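Local coordinates for TATA-box-binding protein (Sulfolobus acidocaldarius, PDB 1MP9) that probably binds the TATA box of archaeal promoters and so acts as a general factor in transcription by RNA polymerase, at residues F47-T60 against I63-K75. Sequence-based numbering, arbitrary orientation.
Sequences FPGLIFRLESPKIT and IFKSGKMVVTGAK
F47 and F64 correspond to the phenylalanine pair that, in related TATA-binding proteins, wedges between base pairs at one end of the TATA box. Their rings meet obliquely, with planes at 60° and CZ of F47 3.9 Å from CZ of F64. P48 comes alongside, its CG 4.0 Å from CE2 of F64 at the ring edge. The F64 torsion sets CG beside its own backbone N (chi1 -58°), which brings CD2 and CE2 close to G49. A side chain on G49 would run into this ring. With an alanine at F64, F47 and P48 would probably lose their ring neighbour, and the presumed DNA wedge one of its two rings. L127 of the second subunit also packs on F47 and P48.

Next to the pair, L50 N donates to I63 O (2.8 Å) and I63 N to L50 O (2.7 Å). This joins strands 50-54 and 59-63 at the outer edge of the saddle-shaped antiparallel sheet, within the first of two repeats. L50 also packs on helix 30-36.

A second hydrogen-bonded pair joins strands 59-63 and 68-72. T60 N reaches T72 O at 2.9 Å, and T72 N reaches T60 O at 2.8 Å; both bonds are nearly straight. CG2 of T72 lies against CB of T60, while OG1 of T72 bonds to N17. I59 rests its CG2 on CG1 of V71, 3.6 Å away. Its other branch carries CD1 over the G73-A74 peptide, 3.3 Å from A74 N.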
ATOM      1  N   PHE A  47      11.002 -22.536 -10.764  1.00 26.93           N
ATOM      2  CA  PHE A  47      10.164 -22.300  -9.602  1.00 24.87           C
ATOM      3  C   PHE A  47      10.195 -23.558  -8.749  1.00 24.02           C
ATOM      4  O   PHE A  47      10.071 -24.653  -9.278  1.00 23.19           O
ATOM      5  CB  PHE A  47       8.738 -21.989 -10.043  1.00 25.03           C
ATOM      6  CG  PHE A  47       7.847 -21.551  -8.916  1.00 25.64           C
ATOM      7  CD1 PHE A  47       8.012 -20.298  -8.338  1.00 25.92           C
ATOM      8  CD2 PHE A  47       6.866 -22.397  -8.419  1.00 25.01           C
ATOM      9  CE1 PHE A  47       7.211 -19.889  -7.273  1.00 26.30           C
ATOM     10  CE2 PHE A  47       6.061 -22.001  -7.361  1.00 24.95           C
ATOM     11  CZ  PHE A  47       6.237 -20.737  -6.787  1.00 25.88           C
ATOM     12  N   PRO A  48      10.346 -23.415  -7.412  1.00 25.43           N
ATOM     13  CA  PRO A  48      10.412 -24.559  -6.480  1.00 23.58           C
ATOM     14  C   PRO A  48       9.195 -25.434  -6.339  1.00 24.18           C
ATOM     15  O   PRO A  48       9.306 -26.578  -5.864  1.00 24.70           O
ATOM     16  CB  PRO A  48      10.808 -23.933  -5.151  1.00 23.56           C
ATOM     17  CG  PRO A  48      10.266 -22.522  -5.245  1.00 26.71           C
ATOM     18  CD  PRO A  48      10.343 -22.120  -6.699  1.00 24.13           C
ATOM     19  N   GLY A  49       8.038 -24.933  -6.761  1.00 22.79           N
ATOM     20  CA  GLY A  49       6.835 -25.734  -6.629  1.00 21.62           C
ATOM     21  C   GLY A  49       6.262 -26.292  -7.908  1.00 21.41           C
ATOM     22  O   GLY A  49       6.546 -25.790  -8.995  1.00 20.41           O
ATOM     23  N   LEU A  50       5.462 -27.353  -7.761  1.00 20.36           N
ATOM     24  CA  LEU A  50       4.759 -27.973  -8.868  1.00 23.03           C
ATOM     25  C   LEU A  50       3.499 -27.105  -9.040  1.00 23.61           C
ATOM     26  O   LEU A  50       2.801 -26.779  -8.057  1.00 23.11           O
ATOM     27  CB  LEU A  50       4.346 -29.430  -8.525  1.00 23.18           C
ATOM     28  CG  LEU A  50       3.668 -30.213  -9.654  1.00 25.60           C
ATOM     29  CD1 LEU A  50       4.071 -31.700  -9.549  1.00 24.97           C
ATOM     30  CD2 LEU A  50       2.140 -30.034  -9.593  1.00 24.10           C
ATOM     31  N   ILE A  51       3.199 -26.755 -10.287  1.00 23.77           N
ATOM     32  CA  ILE A  51       2.051 -25.901 -10.598  1.00 24.20           C
ATOM     33  C   ILE A  51       0.894 -26.729 -11.128  1.00 26.44           C
ATOM     34  O   ILE A  51       0.998 -27.366 -12.186  1.00 26.68           O
ATOM     35  CB  ILE A  51       2.461 -24.840 -11.631  1.00 23.62           C
ATOM     36  CG1 ILE A  51       3.640 -24.063 -11.064  1.00 24.64           C
ATOM     37  CG2 ILE A  51       1.241 -23.918 -11.987  1.00 25.79           C
ATOM     38  CD1 ILE A  51       4.393 -23.172 -12.058  1.00 27.10           C
ATOM     39  N   PHE A  52      -0.202 -26.724 -10.377  1.00 28.01           N
ATOM     40  CA  PHE A  52      -1.394 -27.490 -10.703  1.00 30.94           C
ATOM     41  C   PHE A  52      -2.484 -26.477 -11.031  1.00 33.18           C
ATOM     42  O   PHE A  52      -2.884 -25.709 -10.183  1.00 32.11           O
ATOM     43  CB  PHE A  52      -1.774 -28.324  -9.481  1.00 32.51           C
ATOM     44  CG  PHE A  52      -2.961 -29.219  -9.684  1.00 33.19           C
ATOM     45  CD1 PHE A  52      -2.812 -30.602  -9.680  1.00 35.18           C
ATOM     46  CD2 PHE A  52      -4.237 -28.680  -9.883  1.00 36.39           C
ATOM     47  CE1 PHE A  52      -3.908 -31.435  -9.870  1.00 34.48           C
ATOM     48  CE2 PHE A  52      -5.342 -29.513 -10.076  1.00 35.01           C
ATOM     49  CZ  PHE A  52      -5.178 -30.885 -10.070  1.00 34.12           C
ATOM     50  N   ARG A  53      -2.961 -26.464 -12.268  1.00 36.65           N
ATOM     51  CA  ARG A  53      -3.984 -25.497 -12.653  1.00 40.56           C
ATOM     52  C   ARG A  53      -5.330 -26.145 -12.866  1.00 42.52           C
ATOM     53  O   ARG A  53      -5.434 -27.204 -13.487  1.00 43.35           O
ATOM     54  CB  ARG A  53      -3.580 -24.763 -13.941  1.00 41.76           C
ATOM     55  CG  ARG A  53      -2.322 -23.922 -13.828  1.00 44.46           C
ATOM     56  CD  ARG A  53      -1.957 -23.276 -15.165  1.00 46.26           C
ATOM     57  NE  ARG A  53      -0.930 -22.245 -15.017  1.00 48.87           N
ATOM     58  CZ  ARG A  53       0.377 -22.441 -15.183  1.00 49.99           C
ATOM     59  NH1 ARG A  53       0.845 -23.640 -15.512  1.00 50.77           N
ATOM     60  NH2 ARG A  53       1.217 -21.429 -15.019  1.00 50.09           N
ATOM     61  N   LEU A  54      -6.366 -25.523 -12.316  1.00 44.35           N
ATOM     62  CA  LEU A  54      -7.716 -26.022 -12.495  1.00 46.85           C
ATOM     63  C   LEU A  54      -8.406 -25.010 -13.385  1.00 48.31           C
ATOM     64  O   LEU A  54      -8.093 -23.815 -13.355  1.00 47.90           O
ATOM     65  CB  LEU A  54      -8.444 -26.129 -11.166  1.00 47.27           C
ATOM     66  CG  LEU A  54      -8.131 -27.416 -10.413  1.00 47.89           C
ATOM     67  CD1 LEU A  54      -8.780 -27.416  -9.044  1.00 47.20           C
ATOM     68  CD2 LEU A  54      -8.637 -28.576 -11.239  1.00 48.05           C
ATOM     69  N   GLU A  55      -9.333 -25.487 -14.195  1.00 49.71           N
ATOM     70  CA  GLU A  55     -10.039 -24.587 -15.079  1.00 51.07           C
ATOM     71  C   GLU A  55     -11.469 -24.476 -14.597  1.00 50.03           C
ATOM     72  O   GLU A  55     -12.007 -25.418 -14.024  1.00 49.91           O
ATOM     73  CB  GLU A  55      -9.992 -25.120 -16.504  1.00 53.40           C
ATOM     74  CG  GLU A  55     -10.097 -24.025 -17.520  1.00 56.93           C
ATOM     75  CD  GLU A  55      -9.185 -22.867 -17.183  1.00 58.86           C
ATOM     76  OE1 GLU A  55      -7.973 -23.099 -16.983  1.00 59.95           O
ATOM     77  OE2 GLU A  55      -9.684 -21.722 -17.115  1.00 60.91           O
ATOM     78  N   SER A  56     -12.063 -23.310 -14.807  1.00 50.20           N
ATOM     79  CA  SER A  56     -13.446 -23.045 -14.404  1.00 50.06           C
ATOM     80  C   SER A  56     -13.902 -23.815 -13.157  1.00 48.83           C
ATOM     81  O   SER A  56     -14.364 -24.956 -13.255  1.00 49.74           O
ATOM     82  CB  SER A  56     -14.395 -23.379 -15.555  1.00 50.53           C
ATOM     83  OG  SER A  56     -14.440 -24.781 -15.759  1.00 51.09           O
ATOM     84  N   PRO A  57     -13.788 -23.191 -11.975  1.00 47.17           N
ATOM     85  CA  PRO A  57     -13.248 -21.835 -11.864  1.00 44.88           C
ATOM     86  C   PRO A  57     -11.729 -21.860 -12.047  1.00 43.46           C
ATOM     87  O   PRO A  57     -11.087 -22.895 -11.857  1.00 41.87           O
ATOM     88  CB  PRO A  57     -13.687 -21.404 -10.468  1.00 45.42           C
ATOM     89  CG  PRO A  57     -13.675 -22.683  -9.698  1.00 45.37           C
ATOM     90  CD  PRO A  57     -14.252 -23.693 -10.667  1.00 46.32           C
ATOM     91  N   LYS A  58     -11.173 -20.725 -12.450  1.00 41.38           N
ATOM     92  CA  LYS A  58      -9.747 -20.613 -12.671  1.00 40.21           C
ATOM     93  C   LYS A  58      -9.063 -20.623 -11.307  1.00 38.04           C
ATOM     94  O   LYS A  58      -9.215 -19.699 -10.504  1.00 38.13           O
ATOM     95  CB  LYS A  58      -9.434 -19.318 -13.432  1.00 41.69           C
ATOM     96  CG  LYS A  58      -7.978 -19.154 -13.877  1.00 43.97           C
ATOM     97  CD  LYS A  58      -7.799 -17.886 -14.722  1.00 47.34           C
ATOM     98  CE  LYS A  58      -8.478 -18.019 -16.096  1.00 49.15           C
ATOM     99  NZ  LYS A  58      -8.714 -16.699 -16.775  1.00 51.02           N
ATOM    100  N   ILE A  59      -8.333 -21.691 -11.032  1.00 34.16           N
ATOM    101  CA  ILE A  59      -7.629 -21.806  -9.765  1.00 32.84           C
ATOM    102  C   ILE A  59      -6.224 -22.316 -10.003  1.00 31.11           C
ATOM    103  O   ILE A  59      -6.020 -23.159 -10.883  1.00 30.25           O
ATOM    104  CB  ILE A  59      -8.310 -22.819  -8.831  1.00 32.89           C
ATOM    105  CG1 ILE A  59      -9.750 -22.395  -8.556  1.00 34.49           C
ATOM    106  CG2 ILE A  59      -7.540 -22.907  -7.517  1.00 32.41           C
ATOM    107  CD1 ILE A  59      -9.856 -21.160  -7.705  1.00 32.26           C
ATOM    108  N   THR A  60      -5.255 -21.791  -9.257  1.00 28.78           N
ATOM    109  CA  THR A  60      -3.907 -22.300  -9.394  1.00 28.20           C
ATOM    110  C   THR A  60      -3.459 -22.820  -8.052  1.00 27.00           C
ATOM    111  O   THR A  60      -3.706 -22.218  -7.010  1.00 24.03           O
ATOM    112  CB  THR A  60      -2.917 -21.257  -9.903  1.00 29.71           C
ATOM    113  OG1 THR A  60      -3.266 -20.908 -11.246  1.00 31.72           O
ATOM    114  CG2 THR A  60      -1.467 -21.832  -9.918  1.00 27.66           C
ATOM    115  N   ILE A  63       2.330 -26.570  -5.413  1.00 23.40           N
ATOM    116  CA  ILE A  63       2.622 -27.652  -4.484  1.00 24.18           C
ATOM    117  C   ILE A  63       4.115 -27.781  -4.196  1.00 22.92           C
ATOM    118  O   ILE A  63       4.927 -28.016  -5.091  1.00 22.25           O
ATOM    119  CB  ILE A  63       2.034 -28.987  -5.046  1.00 25.73           C
ATOM    120  CG1 ILE A  63       0.526 -28.819  -5.246  1.00 28.43           C
ATOM    121  CG2 ILE A  63       2.254 -30.149  -4.073  1.00 24.43           C
ATOM    122  CD1 ILE A  63      -0.139 -29.958  -6.032  1.00 30.18           C
ATOM    123  N   PHE A  64       4.471 -27.621  -2.933  1.00 22.37           N
ATOM    124  CA  PHE A  64       5.871 -27.695  -2.542  1.00 23.99           C
ATOM    125  C   PHE A  64       6.289 -29.031  -1.930  1.00 25.48           C
ATOM    126  O   PHE A  64       5.447 -29.785  -1.437  1.00 25.25           O
ATOM    127  CB  PHE A  64       6.200 -26.534  -1.603  1.00 22.23           C
ATOM    128  CG  PHE A  64       5.937 -25.194  -2.217  1.00 24.00           C
ATOM    129  CD1 PHE A  64       4.651 -24.626  -2.158  1.00 23.59           C
ATOM    130  CD2 PHE A  64       6.939 -24.537  -2.946  1.00 22.86           C
ATOM    131  CE1 PHE A  64       4.364 -23.411  -2.830  1.00 22.45           C
ATOM    132  CE2 PHE A  64       6.668 -23.337  -3.615  1.00 22.71           C
ATOM    133  CZ  PHE A  64       5.391 -22.775  -3.561  1.00 23.10           C
ATOM    134  N   LYS A  65       7.584 -29.333  -1.997  1.00 26.82           N
ATOM    135  CA  LYS A  65       8.118 -30.593  -1.458  1.00 28.91           C
ATOM    136  C   LYS A  65       7.735 -30.803   0.002  1.00 28.88           C
ATOM    137  O   LYS A  65       7.580 -31.925   0.446  1.00 31.07           O
ATOM    138  CB  LYS A  65       9.644 -30.626  -1.568  1.00 28.99           C
ATOM    139  CG  LYS A  65      10.142 -30.575  -2.996  1.00 33.49           C
ATOM    140  CD  LYS A  65      11.657 -30.753  -3.099  1.00 35.78           C
ATOM    141  CE  LYS A  65      12.406 -29.608  -2.441  1.00 36.98           C
ATOM    142  NZ  LYS A  65      13.876 -29.698  -2.714  1.00 38.13           N
ATOM    143  N   SER A  66       7.580 -29.723   0.747  1.00 29.94           N
ATOM    144  CA  SER A  66       7.211 -29.816   2.159  1.00 30.25           C
ATOM    145  C   SER A  66       5.779 -30.267   2.371  1.00 31.45           C
ATOM    146  O   SER A  66       5.369 -30.478   3.510  1.00 32.22           O
ATOM    147  CB  SER A  66       7.369 -28.457   2.812  1.00 33.10           C
ATOM    148  OG  SER A  66       6.397 -27.571   2.268  1.00 32.46           O
ATOM    149  N   GLY A  67       5.011 -30.388   1.285  1.00 30.08           N
ATOM    150  CA  GLY A  67       3.622 -30.784   1.393  1.00 28.63           C
ATOM    151  C   GLY A  67       2.709 -29.576   1.548  1.00 29.69           C
ATOM    152  O   GLY A  67       1.473 -29.697   1.611  1.00 28.13           O
ATOM    153  N   LYS A  68       3.321 -28.405   1.650  1.00 28.58           N
ATOM    154  CA  LYS A  68       2.540 -27.194   1.776  1.00 29.25           C
ATOM    155  C   LYS A  68       1.989 -26.904   0.392  1.00 28.10           C
ATOM    156  O   LYS A  68       2.712 -26.996  -0.604  1.00 26.50           O
ATOM    157  CB  LYS A  68       3.404 -26.008   2.202  1.00 30.63           C
ATOM    158  CG  LYS A  68       2.568 -24.731   2.361  1.00 34.43           C
ATOM    159  CD  LYS A  68       3.365 -23.453   2.108  1.00 37.73           C
ATOM    160  CE  LYS A  68       4.436 -23.203   3.133  1.00 40.59           C
ATOM    161  NZ  LYS A  68       4.986 -21.813   2.976  1.00 43.57           N
ATOM    162  N   MET A  69       0.711 -26.577   0.321  1.00 26.29           N
ATOM    163  CA  MET A  69       0.133 -26.236  -0.966  1.00 26.59           C
ATOM    164  C   MET A  69      -0.447 -24.805  -0.883  1.00 26.72           C
ATOM    165  O   MET A  69      -1.123 -24.445   0.084  1.00 23.58           O
ATOM    166  CB  MET A  69      -0.931 -27.278  -1.306  1.00 30.99           C
ATOM    167  CG  MET A  69      -1.622 -27.106  -2.634  1.00 34.05           C
ATOM    168  SD  MET A  69      -2.532 -28.653  -3.041  1.00 36.51           S
ATOM    169  CE  MET A  69      -3.932 -28.503  -1.860  1.00 31.41           C
ATOM    170  N   VAL A  70      -0.143 -23.973  -1.872  1.00 24.50           N
ATOM    171  CA  VAL A  70      -0.699 -22.627  -1.889  1.00 23.79           C
ATOM    172  C   VAL A  70      -1.765 -22.634  -2.986  1.00 23.78           C
ATOM    173  O   VAL A  70      -1.475 -23.013  -4.115  1.00 23.75           O
ATOM    174  CB  VAL A  70       0.362 -21.561  -2.221  1.00 24.71           C
ATOM    175  CG1 VAL A  70      -0.342 -20.169  -2.367  1.00 24.28           C
ATOM    176  CG2 VAL A  70       1.427 -21.487  -1.084  1.00 24.65           C
ATOM    177  N   VAL A  71      -2.984 -22.218  -2.648  1.00 23.13           N
ATOM    178  CA  VAL A  71      -4.090 -22.186  -3.604  1.00 21.64           C
ATOM    179  C   VAL A  71      -4.529 -20.743  -3.811  1.00 22.27           C
ATOM    180  O   VAL A  71      -4.797 -20.011  -2.849  1.00 21.37           O
ATOM    181  CB  VAL A  71      -5.253 -23.050  -3.086  1.00 21.75           C
ATOM    182  CG1 VAL A  71      -6.437 -23.010  -4.054  1.00 20.27           C
ATOM    183  CG2 VAL A  71      -4.756 -24.502  -2.935  1.00 21.32           C
ATOM    184  N   THR A  72      -4.600 -20.333  -5.073  1.00 20.92           N
ATOM    185  CA  THR A  72      -4.955 -18.970  -5.391  1.00 21.85           C
ATOM    186  C   THR A  72      -6.020 -18.910  -6.480  1.00 21.66           C
ATOM    187  O   THR A  72      -6.109 -19.819  -7.318  1.00 20.85           O
ATOM    188  CB  THR A  72      -3.693 -18.203  -5.838  1.00 22.66           C
ATOM    189  OG1 THR A  72      -4.004 -16.835  -6.017  1.00 19.93           O
ATOM    190  CG2 THR A  72      -3.146 -18.780  -7.164  1.00 24.10           C
ATOM    191  N   GLY A  73      -6.840 -17.862  -6.449  1.00 19.60           N
ATOM    192  CA  GLY A  73      -7.877 -17.711  -7.458  1.00 21.78           C
ATOM    193  C   GLY A  73      -9.322 -17.732  -6.980  1.00 23.30           C
ATOM    194  O   GLY A  73     -10.188 -17.117  -7.623  1.00 24.30           O
ATOM    195  N   ALA A  74      -9.607 -18.408  -5.864  1.00 23.46           N
ATOM    196  CA  ALA A  74     -10.989 -18.482  -5.364  1.00 24.73           C
ATOM    197  C   ALA A  74     -11.482 -17.105  -4.910  1.00 25.82           C
ATOM    198  O   ALA A  74     -10.695 -16.300  -4.388  1.00 25.85           O
ATOM    199  CB  ALA A  74     -11.076 -19.462  -4.210  1.00 22.99           C
ATOM    200  N   LYS A  75     -12.771 -16.828  -5.109  1.00 26.94           N
ATOM    201  CA  LYS A  75     -13.333 -15.537  -4.725  1.00 28.51           C
ATOM    202  C   LYS A  75     -14.286 -15.634  -3.576  1.00 28.46           C
ATOM    203  O   LYS A  75     -14.933 -14.654  -3.248  1.00 29.49           O
ATOM    204  CB  LYS A  75     -14.019 -14.863  -5.913  1.00 29.46           C
ATOM    205  CG  LYS A  75     -13.025 -14.495  -6.988  1.00 30.58           C
ATOM    206  CD  LYS A  75     -13.657 -13.986  -8.274  1.00 34.20           C
ATOM    207  CE  LYS A  75     -12.559 -13.782  -9.323  1.00 37.52           C
ATOM    208  NZ  LYS A  75     -13.030 -13.212 -10.627  1.00 40.33           N
TER
HETATM  209  O   HOH W   1       9.249 -27.283  -3.334  1.00 24.80           O